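Local coordinates for aspartate--tRNA(Asp/Asn) ligase (Thermus thermophilus, PDB 1N9W), which catalyses the ATP-dependent attachment of L-aspartate to both tRNA(Asp) and tRNA(Asn), acting as a homodimeric, non-discriminating class II aminoacyl-tRNA synthetase, at residues G63-N68 against L75-K80; E213-D218 against G393-T398; E358-L363 against G375-F380. All coordinates share one frame; numbering follows the deposited sequence.

Overall arrangement
From the N terminus the chain first builds the OB-fold anticodon-binding domain, where contact 1 closes a short hairpin between strands 58-67 and 75-79. That loop is complete before contact 2 opens. Contact 2 brings residues 213-218, at the start of strand 215-222, against the first turn of helix 394-402 and so closes a long loop within the class II catalytic domain. Contact 3 is nested inside this loop and pairs helix 356-364 with the segment around helix 374-377. Contacts 1 and 3 lie on opposite sides of the chain's centre, their own centres about 69 Å apart, whereas contact 2 sits near the middle; contacts 2 and 3 both touch the second subunit.

Contact 1: residues G63-N68 against L75-K80; sequences GLVVEN and LEVQAK
Asn68, just past the end of strand 63-67, meets Glu76 of the neighbouring antiparallel strand 75-79, and a chain of polar groups starts from this pair. The Asn68 carboxamide gives ND2 to Glu76 OE1 at 2.8 Å. The acceptor lies almost in the amide plane, yet the donor comes to the carboxylate from above its plane, the two flat groups being turned 77° against each other. Asn68 holds CG anti to its own N (chi1 -174°), which carries the amide toward strand 75-79, while its OD1 is taken by Lys70 N. Glu76, extended beyond CG, receives a second N-H at its other oxygen: Gln78 NE2 reaches the anti lone pair of Glu76 OE2 at 2.8 Å. Both carboxylate oxygens are thus gripped by amides, which limits rotation of the group and would probably stabilise its negative charge.

Gln78 also packs. Its amide end crosses the flank of Val66, with Gln78 NE2 3.4 Å from Val66 CG2. Val65 and Val77 share the other face of the sheet, and Val65 CG1 meets the returning end of Leu75 at CD1, 3.6 Å away. Leu75 starts away from the other strand before folding back, its CD1 also lying near Val66 O. At the far end, Val77 CG1 rests against the backbone of Gly63.

Behind the side chains, Leu64 and Gln78 form a hydrogen-bonded pair, Gln78 N giving to Leu64 O at 2.8 Å, and Val66 N makes a nearly straight bond to Glu76 O (174°). Glu76 also touches Gln44 of strand 41-47, and Asn68, Glu76 and Gln44 are all sites of interaction with tRNA. The whole is an antiparallel beta hairpin of the OB fold, consistent with a role in anticodon binding.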
loop_
_atom_site.group_PDB
_atom_site.type_symbol
_atom_site.label_atom_id
_atom_site.label_comp_id
_atom_site.label_asym_id
_atom_site.label_seq_id
_atom_site.Cartn_x
_atom_site.Cartn_y
_atom_site.Cartn_z
ATOM N N GLY B 63 -7.970 -33.492 -15.052
ATOM C CA GLY B 63 -7.189 -34.530 -15.694
ATOM C C GLY B 63 -6.010 -35.094 -14.931
ATOM O O GLY B 63 -5.705 -34.664 -13.816
ATOM N N LEU B 64 -5.343 -36.061 -15.562
ATOM C CA LEU B 64 -4.193 -36.761 -14.987
ATOM C C LEU B 64 -2.846 -36.107 -15.292
ATOM O O LEU B 64 -2.528 -35.835 -16.452
ATOM C CB LEU B 64 -4.178 -38.204 -15.513
ATOM C CG LEU B 64 -3.056 -39.131 -15.049
ATOM C CD1 LEU B 64 -3.325 -39.535 -13.606
ATOM C CD2 LEU B 64 -2.984 -40.368 -15.953
ATOM N N VAL B 65 -2.060 -35.863 -14.247
ATOM C CA VAL B 65 -0.732 -35.272 -14.402
ATOM C C VAL B 65 0.232 -36.367 -14.849
ATOM O O VAL B 65 0.445 -37.361 -14.147
ATOM C CB VAL B 65 -0.228 -34.646 -13.070
ATOM C CG1 VAL B 65 1.147 -33.981 -13.267
ATOM C CG2 VAL B 65 -1.246 -33.611 -12.569
ATOM N N VAL B 66 0.806 -36.178 -16.032
ATOM C CA VAL B 66 1.734 -37.134 -16.615
ATOM C C VAL B 66 3.071 -36.480 -16.952
ATOM O O VAL B 66 3.128 -35.352 -17.453
ATOM C CB VAL B 66 1.124 -37.760 -17.888
ATOM C CG1 VAL B 66 2.122 -38.695 -18.553
ATOM C CG2 VAL B 66 -0.149 -38.514 -17.521
ATOM N N GLU B 67 4.143 -37.204 -16.656
ATOM C CA GLU B 67 5.498 -36.748 -16.903
ATOM C C GLU B 67 5.748 -36.589 -18.401
ATOM O O GLU B 67 5.308 -37.418 -19.190
ATOM C CB GLU B 67 6.487 -37.769 -16.330
ATOM C CG GLU B 67 7.851 -37.193 -16.032
ATOM C CD GLU B 67 8.865 -38.258 -15.607
ATOM O OE1 GLU B 67 8.452 -39.280 -15.005
ATOM O OE2 GLU B 67 10.068 -38.043 -15.856
ATOM N N ASN B 68 6.449 -35.531 -18.787
ATOM C CA ASN B 68 6.739 -35.300 -20.197
ATOM C C ASN B 68 7.730 -34.156 -20.354
ATOM O O ASN B 68 7.344 -32.985 -20.438
ATOM C CB ASN B 68 5.455 -35.000 -20.972
ATOM C CG ASN B 68 5.690 -34.899 -22.464
ATOM O OD1 ASN B 68 6.832 -34.928 -22.927
ATOM N ND2 ASN B 68 4.606 -34.768 -23.229
ATOM N N LEU B 75 5.984 -31.323 -17.617
ATOM C CA LEU B 75 4.694 -31.901 -17.226
ATOM C C LEU B 75 3.622 -31.799 -18.295
ATOM O O LEU B 75 3.738 -31.035 -19.246
ATOM C CB LEU B 75 4.141 -31.187 -15.989
ATOM C CG LEU B 75 4.408 -31.823 -14.644
ATOM C CD1 LEU B 75 4.278 -33.321 -14.812
ATOM C CD2 LEU B 75 5.776 -31.454 -14.151
ATOM N N GLU B 76 2.546 -32.539 -18.080
ATOM C CA GLU B 76 1.438 -32.550 -18.999
ATOM C C GLU B 76 0.176 -33.010 -18.263
ATOM O O GLU B 76 0.253 -33.772 -17.298
ATOM C CB GLU B 76 1.794 -33.479 -20.166
ATOM C CG GLU B 76 0.663 -34.239 -20.795
ATOM C CD GLU B 76 1.133 -35.039 -22.027
ATOM O OE1 GLU B 76 1.869 -34.470 -22.853
ATOM O OE2 GLU B 76 0.747 -36.202 -22.167
ATOM N N VAL B 77 -0.984 -32.509 -18.673
ATOM C CA VAL B 77 -2.217 -32.959 -18.048
ATOM C C VAL B 77 -3.090 -33.581 -19.126
ATOM O O VAL B 77 -3.460 -32.914 -20.093
ATOM C CB VAL B 77 -3.013 -31.815 -17.378
ATOM C CG1 VAL B 77 -4.358 -32.353 -16.895
ATOM C CG2 VAL B 77 -2.245 -31.234 -16.203
ATOM N N GLN B 78 -3.403 -34.861 -18.975
ATOM C CA GLN B 78 -4.261 -35.534 -19.938
ATOM C C GLN B 78 -5.698 -35.302 -19.452
ATOM O O GLN B 78 -6.135 -35.872 -18.455
ATOM C CB GLN B 78 -3.876 -37.028 -20.017
ATOM C CG GLN B 78 -2.780 -37.325 -21.091
ATOM C CD GLN B 78 -1.861 -38.517 -20.773
ATOM O OE1 GLN B 78 -2.325 -39.608 -20.448
ATOM N NE2 GLN B 78 -0.550 -38.304 -20.881
ATOM N N ALA B 79 -6.417 -34.431 -20.159
ATOM C CA ALA B 79 -7.780 -34.063 -19.788
ATOM C C ALA B 79 -8.838 -35.158 -19.822
ATOM O O ALA B 79 -8.959 -35.905 -20.794
ATOM C CB ALA B 79 -8.240 -32.884 -20.647
ATOM N N LYS B 80 -9.614 -35.233 -18.748
ATOM C CA LYS B 80 -10.702 -36.187 -18.652
ATOM C C LYS B 80 -11.945 -35.340 -18.940
ATOM O O LYS B 80 -12.988 -35.838 -19.384
ATOM C CB LYS B 80 -10.793 -36.759 -17.229
ATOM C CG LYS B 80 -9.448 -37.125 -16.609
ATOM C CD LYS B 80 -8.912 -38.461 -17.096
ATOM C CE LYS B 80 -9.673 -39.620 -16.471
ATOM N NZ LYS B 80 -9.110 -40.924 -16.909
#

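Contact 2: residues E213-D218 against G393-T398; sequences EYLSLD and GAERLT
Leu215 and Ala394 meet where strand 215-218 runs nearly square to helix 394-398, at 99° between their directions with axes 7.9 Å apart at closest, and Ala394 N donates to Leu215 O at 3.1 Å. This bond uses an N-H of the helix's first turn, just after Gly393 at the N-cap position. Gly393 itself still pairs with Ser216 as a non-hydrogen-bonded antiparallel bridge, so the chain passes from sheet to helix within one residue.

The carboxylate of Glu395 turns back to the strand: its chain is bent at chi2 (91°), bringing both oxygens to Leu215 N. Glu395 OE1 accepts from Leu215 N through its syn lone pair at 3.1 Å, and OE2 adds a weak, longer bond. The stronger partner of this carboxylate is Arg411, which forms a salt bridge with OE2 and pairs in turn with Glu213, so one guanidinium group links the two segments from outside.

The contact joins the mostly antiparallel sheet of the class II catalytic domain to the helix that follows its strand 387-393. That passage is the strand-helix unit of class II motif 3; residues 393-396 are predicted to bind ATP, and Arg396 fits the motif's characteristic arginine.

Alongside, the Ala394 methyl packs against Leu215 and Leu217: Leu215 CB stands 3.7 Å from Ala394 CB, and Leu217 CD2 reaches Ala394 CB at 4.0 Å. The Leu215 CG is anti to its backbone N (chi1 -171°), laying CG and CD2 alongside that methyl. Gly393 CA sits at the edge of the Tyr214 ring, near its plane. Phe148 of the second subunit packs on Leu215.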
loop_
_atom_site.group_PDB
_atom_site.type_symbol
_atom_site.label_atom_id
_atom_site.label_comp_id
_atom_site.label_asym_id
_atom_site.label_seq_id
_atom_site.Cartn_x
_atom_site.Cartn_y
_atom_site.Cartn_z
ATOM N N GLU B 213 2.609 10.585 -14.239
ATOM C CA GLU B 213 2.115 9.830 -13.091
ATOM C C GLU B 213 2.943 8.565 -12.861
ATOM O O GLU B 213 2.983 7.672 -13.710
ATOM C CB GLU B 213 0.641 9.460 -13.301
ATOM C CG GLU B 213 -0.042 8.838 -12.084
ATOM C CD GLU B 213 -1.526 8.594 -12.304
ATOM O OE1 GLU B 213 -1.880 7.822 -13.223
ATOM O OE2 GLU B 213 -2.347 9.176 -11.557
ATOM N N TYR B 214 3.602 8.497 -11.707
ATOM C CA TYR B 214 4.422 7.341 -11.356
ATOM C C TYR B 214 4.290 7.010 -9.874
ATOM O O TYR B 214 4.050 7.891 -9.048
ATOM C CB TYR B 214 5.893 7.607 -11.682
ATOM C CG TYR B 214 6.527 8.678 -10.820
ATOM C CD1 TYR B 214 7.496 8.355 -9.871
ATOM C CD2 TYR B 214 6.163 10.014 -10.961
ATOM C CE1 TYR B 214 8.090 9.340 -9.084
ATOM C CE2 TYR B 214 6.748 11.007 -10.181
ATOM C CZ TYR B 214 7.709 10.666 -9.247
ATOM O OH TYR B 214 8.300 11.646 -8.483
ATOM N N LEU B 215 4.455 5.732 -9.554
ATOM C CA LEU B 215 4.363 5.251 -8.181
ATOM C C LEU B 215 5.597 5.694 -7.405
ATOM O O LEU B 215 6.728 5.408 -7.799
ATOM C CB LEU B 215 4.262 3.722 -8.170
ATOM C CG LEU B 215 3.940 3.044 -6.839
ATOM C CD1 LEU B 215 2.618 3.564 -6.304
ATOM C CD2 LEU B 215 3.879 1.536 -7.028
ATOM N N SER B 216 5.379 6.393 -6.301
ATOM C CA SER B 216 6.493 6.870 -5.490
ATOM C C SER B 216 6.481 6.240 -4.101
ATOM O O SER B 216 5.446 6.205 -3.435
ATOM C CB SER B 216 6.422 8.391 -5.369
ATOM O OG SER B 216 7.544 8.891 -4.671
ATOM N N LEU B 217 7.631 5.732 -3.672
ATOM C CA LEU B 217 7.741 5.127 -2.346
ATOM C C LEU B 217 8.512 6.137 -1.509
ATOM O O LEU B 217 9.739 6.203 -1.560
ATOM C CB LEU B 217 8.500 3.790 -2.419
ATOM C CG LEU B 217 8.199 2.905 -3.645
ATOM C CD1 LEU B 217 9.150 1.714 -3.629
ATOM C CD2 LEU B 217 6.743 2.451 -3.646
ATOM N N ASP B 218 7.764 6.934 -0.757
ATOM C CA ASP B 218 8.308 7.990 0.080
ATOM C C ASP B 218 8.592 7.559 1.516
ATOM O O ASP B 218 7.834 6.791 2.126
ATOM C CB ASP B 218 7.348 9.181 0.082
ATOM C CG ASP B 218 7.052 9.699 -1.326
ATOM O OD1 ASP B 218 6.168 10.563 -1.475
ATOM O OD2 ASP B 218 7.705 9.243 -2.282
ATOM N N GLY B 393 11.520 5.971 -7.019
ATOM C CA GLY B 393 10.708 5.832 -8.216
ATOM C C GLY B 393 10.492 4.354 -8.440
ATOM O O GLY B 393 11.330 3.684 -9.045
ATOM N N ALA B 394 9.368 3.847 -7.940
ATOM C CA ALA B 394 9.039 2.431 -8.056
ATOM C C ALA B 394 9.242 1.851 -9.456
ATOM O O ALA B 394 9.955 0.865 -9.613
ATOM C CB ALA B 394 7.593 2.194 -7.584
ATOM N N GLU B 395 8.626 2.454 -10.470
ATOM C CA GLU B 395 8.767 1.934 -11.822
ATOM C C GLU B 395 10.186 1.941 -12.374
ATOM O O GLU B 395 10.580 1.006 -13.066
ATOM C CB GLU B 395 7.862 2.679 -12.802
ATOM C CG GLU B 395 6.401 2.301 -12.715
ATOM C CD GLU B 395 5.643 3.174 -11.755
ATOM O OE1 GLU B 395 6.081 3.286 -10.588
ATOM O OE2 GLU B 395 4.620 3.758 -12.163
ATOM N N ARG B 396 10.949 2.991 -12.088
ATOM C CA ARG B 396 12.324 3.071 -12.590
ATOM C C ARG B 396 13.170 1.967 -11.994
ATOM O O ARG B 396 13.965 1.332 -12.688
ATOM C CB ARG B 396 12.952 4.413 -12.241
ATOM C CG ARG B 396 12.457 5.539 -13.086
ATOM C CD ARG B 396 13.168 6.812 -12.722
ATOM N NE ARG B 396 12.818 7.865 -13.663
ATOM C CZ ARG B 396 13.255 9.117 -13.591
ATOM N NH1 ARG B 396 14.072 9.495 -12.613
ATOM N NH2 ARG B 396 12.866 9.993 -14.505
ATOM N N LEU B 397 13.005 1.756 -10.695
ATOM C CA LEU B 397 13.747 0.716 -10.018
ATOM C C LEU B 397 13.435 -0.615 -10.688
ATOM O O LEU B 397 14.337 -1.358 -11.072
ATOM C CB LEU B 397 13.344 0.662 -8.546
ATOM C CG LEU B 397 13.887 -0.496 -7.708
ATOM C CD1 LEU B 397 15.408 -0.570 -7.814
ATOM C CD2 LEU B 397 13.448 -0.280 -6.277
ATOM N N THR B 398 12.144 -0.892 -10.840
ATOM C CA THR B 398 11.670 -2.134 -11.448
ATOM C C THR B 398 12.185 -2.273 -12.870
ATOM O O THR B 398 12.618 -3.347 -13.284
ATOM C CB THR B 398 10.118 -2.179 -11.487
ATOM O OG1 THR B 398 9.604 -2.198 -10.151
ATOM C CG2 THR B 398 9.630 -3.411 -12.232
#

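Contact 3: residues E358-L363 against G375-F380; sequences ELLESL and GYLEVF
Leu359 presses a single methyl onto the ring of Phe380. Its CD1 stands 3.5 Å from the ring centroid, 20° off the normal, a CH-pi contact over one face that is displaced toward the CG side; Leu359 CD1 to Phe380 CG is 3.3 Å. For Phe380, chi1 -62° brings the ring toward helix 358-363 and chi2 86° sets its face.

Leu377 fills the adjoining space with both its methyls. Leu377 CD2 lies 3.8 Å from Leu359 CB, while Leu377 CD1 meets Leu360 CD2 at 3.5 Å, the latter two side chains crossing at about a right angle.

In the next shell, Tyr376 supports Phe380: Phe380 CE1 sits over one face of the tyrosine ring, toward its rim. The Tyr376 hydroxyl is hydrogen-bonded to Gln184 of helix 181-190, and Phe380 touches the same glutamine, so that helix backs both aromatics. An alanine in place of Phe380 would remove the ring and is likely to leave the Leu359 methyl without its aromatic platform and the Tyr376 face without its neighbour.

Helix 358-363 and segment 375-380 lie in the connection between strands 344-351 and 387-393 of the catalytic domain, the Phe380 side chain about 6 Å from that of Arg352, predicted to bind L-aspartate. The meeting side chains are apolar or aromatic, with the polar partner Gln184 outside both segments; such a contact depends on shape and dispersion, the aromatic face adding a modest CH-pi component.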
loop_
_atom_site.group_PDB
_atom_site.type_symbol
_atom_site.label_atom_id
_atom_site.label_comp_id
_atom_site.label_asym_id
_atom_site.label_seq_id
_atom_site.Cartn_x
_atom_site.Cartn_y
_atom_site.Cartn_z
ATOM N N GLU B 358 15.760 29.351 10.397
ATOM C CA GLU B 358 16.563 28.916 9.265
ATOM C C GLU B 358 15.755 28.867 7.971
ATOM O O GLU B 358 16.285 29.133 6.894
ATOM C CB GLU B 358 17.187 27.548 9.550
ATOM C CG GLU B 358 18.121 27.532 10.751
ATOM C CD GLU B 358 19.025 26.314 10.779
ATOM O OE1 GLU B 358 18.517 25.188 10.978
ATOM O OE2 GLU B 358 20.250 26.481 10.590
ATOM N N LEU B 359 14.474 28.530 8.075
ATOM C CA LEU B 359 13.614 28.466 6.898
ATOM C C LEU B 359 13.409 29.851 6.292
ATOM O O LEU B 359 13.537 30.034 5.081
ATOM C CB LEU B 359 12.248 27.869 7.250
ATOM C CG LEU B 359 12.125 26.346 7.327
ATOM C CD1 LEU B 359 10.734 25.975 7.796
ATOM C CD2 LEU B 359 12.402 25.740 5.965
ATOM N N LEU B 360 13.086 30.821 7.141
ATOM C CA LEU B 360 12.855 32.187 6.689
ATOM C C LEU B 360 14.029 32.728 5.885
ATOM O O LEU B 360 13.847 33.286 4.804
ATOM C CB LEU B 360 12.603 33.112 7.880
ATOM C CG LEU B 360 11.219 33.057 8.524
ATOM C CD1 LEU B 360 11.139 34.079 9.650
ATOM C CD2 LEU B 360 10.154 33.345 7.474
ATOM N N GLU B 361 15.234 32.547 6.409
ATOM C CA GLU B 361 16.423 33.044 5.747
ATOM C C GLU B 361 16.618 32.452 4.348
ATOM O O GLU B 361 16.654 33.189 3.360
ATOM C CB GLU B 361 17.651 32.774 6.618
ATOM C CG GLU B 361 18.850 33.661 6.295
ATOM C CD GLU B 361 18.550 35.148 6.469
ATOM O OE1 GLU B 361 18.223 35.567 7.606
ATOM O OE2 GLU B 361 18.632 35.893 5.462
ATOM N N SER B 362 16.733 31.130 4.253
ATOM C CA SER B 362 16.937 30.470 2.959
ATOM C C SER B 362 15.866 30.783 1.917
ATOM O O SER B 362 16.144 30.774 0.715
ATOM C CB SER B 362 17.041 28.954 3.148
ATOM O OG SER B 362 15.925 28.453 3.847
ATOM N N LEU B 363 14.641 31.044 2.360
ATOM C CA LEU B 363 13.570 31.365 1.423
ATOM C C LEU B 363 13.919 32.660 0.690
ATOM O O LEU B 363 13.757 32.765 -0.531
ATOM C CB LEU B 363 12.244 31.535 2.161
ATOM C CG LEU B 363 11.203 30.435 1.903
ATOM C CD1 LEU B 363 9.975 30.682 2.772
ATOM C CD2 LEU B 363 10.822 30.420 0.429
ATOM N N GLY B 375 1.607 29.441 5.754
ATOM C CA GLY B 375 0.904 28.229 6.137
ATOM C C GLY B 375 1.836 27.034 6.235
ATOM O O GLY B 375 1.527 26.036 6.889
ATOM N N TYR B 376 2.985 27.143 5.576
ATOM C CA TYR B 376 3.989 26.088 5.570
ATOM C C TYR B 376 4.933 26.240 6.758
ATOM O O TYR B 376 5.334 25.254 7.376
ATOM C CB TYR B 376 4.795 26.152 4.270
ATOM C CG TYR B 376 5.957 25.188 4.209
ATOM C CD1 TYR B 376 5.745 23.822 4.052
ATOM C CD2 TYR B 376 7.269 25.641 4.327
ATOM C CE1 TYR B 376 6.814 22.929 4.014
ATOM C CE2 TYR B 376 8.346 24.757 4.290
ATOM C CZ TYR B 376 8.113 23.404 4.135
ATOM O OH TYR B 376 9.173 22.525 4.109
ATOM N N LEU B 377 5.278 27.486 7.065
ATOM C CA LEU B 377 6.192 27.800 8.157
ATOM C C LEU B 377 5.611 27.534 9.549
ATOM O O LEU B 377 6.356 27.326 10.503
ATOM C CB LEU B 377 6.629 29.269 8.052
ATOM C CG LEU B 377 7.356 29.717 6.778
ATOM C CD1 LEU B 377 7.448 31.234 6.751
ATOM C CD2 LEU B 377 8.742 29.092 6.713
ATOM N N GLU B 378 4.289 27.534 9.657
ATOM C CA GLU B 378 3.622 27.315 10.933
ATOM C C GLU B 378 4.114 26.146 11.771
ATOM O O GLU B 378 4.607 26.338 12.884
ATOM C CB GLU B 378 2.116 27.181 10.722
ATOM C CG GLU B 378 1.404 28.511 10.748
ATOM C CD GLU B 378 1.507 29.184 12.105
ATOM O OE1 GLU B 378 1.214 30.392 12.195
ATOM O OE2 GLU B 378 1.875 28.501 13.086
ATOM N N VAL B 379 3.981 24.933 11.249
ATOM C CA VAL B 379 4.408 23.758 11.996
ATOM C C VAL B 379 5.838 23.871 12.518
ATOM O O VAL B 379 6.128 23.433 13.629
ATOM C CB VAL B 379 4.284 22.466 11.146
ATOM C CG1 VAL B 379 5.239 22.516 9.968
ATOM C CG2 VAL B 379 4.569 21.250 12.013
ATOM N N PHE B 380 6.728 24.463 11.730
ATOM C CA PHE B 380 8.116 24.587 12.155
ATOM C C PHE B 380 8.315 25.545 13.331
ATOM O O PHE B 380 9.442 25.884 13.688
ATOM C CB PHE B 380 9.003 24.998 10.982
ATOM C CG PHE B 380 9.013 24.001 9.863
ATOM C CD1 PHE B 380 8.033 24.037 8.873
ATOM C CD2 PHE B 380 9.993 23.012 9.801
ATOM C CE1 PHE B 380 8.031 23.105 7.841
ATOM C CE2 PHE B 380 9.997 22.075 8.773
ATOM C CZ PHE B 380 9.013 22.121 7.788
#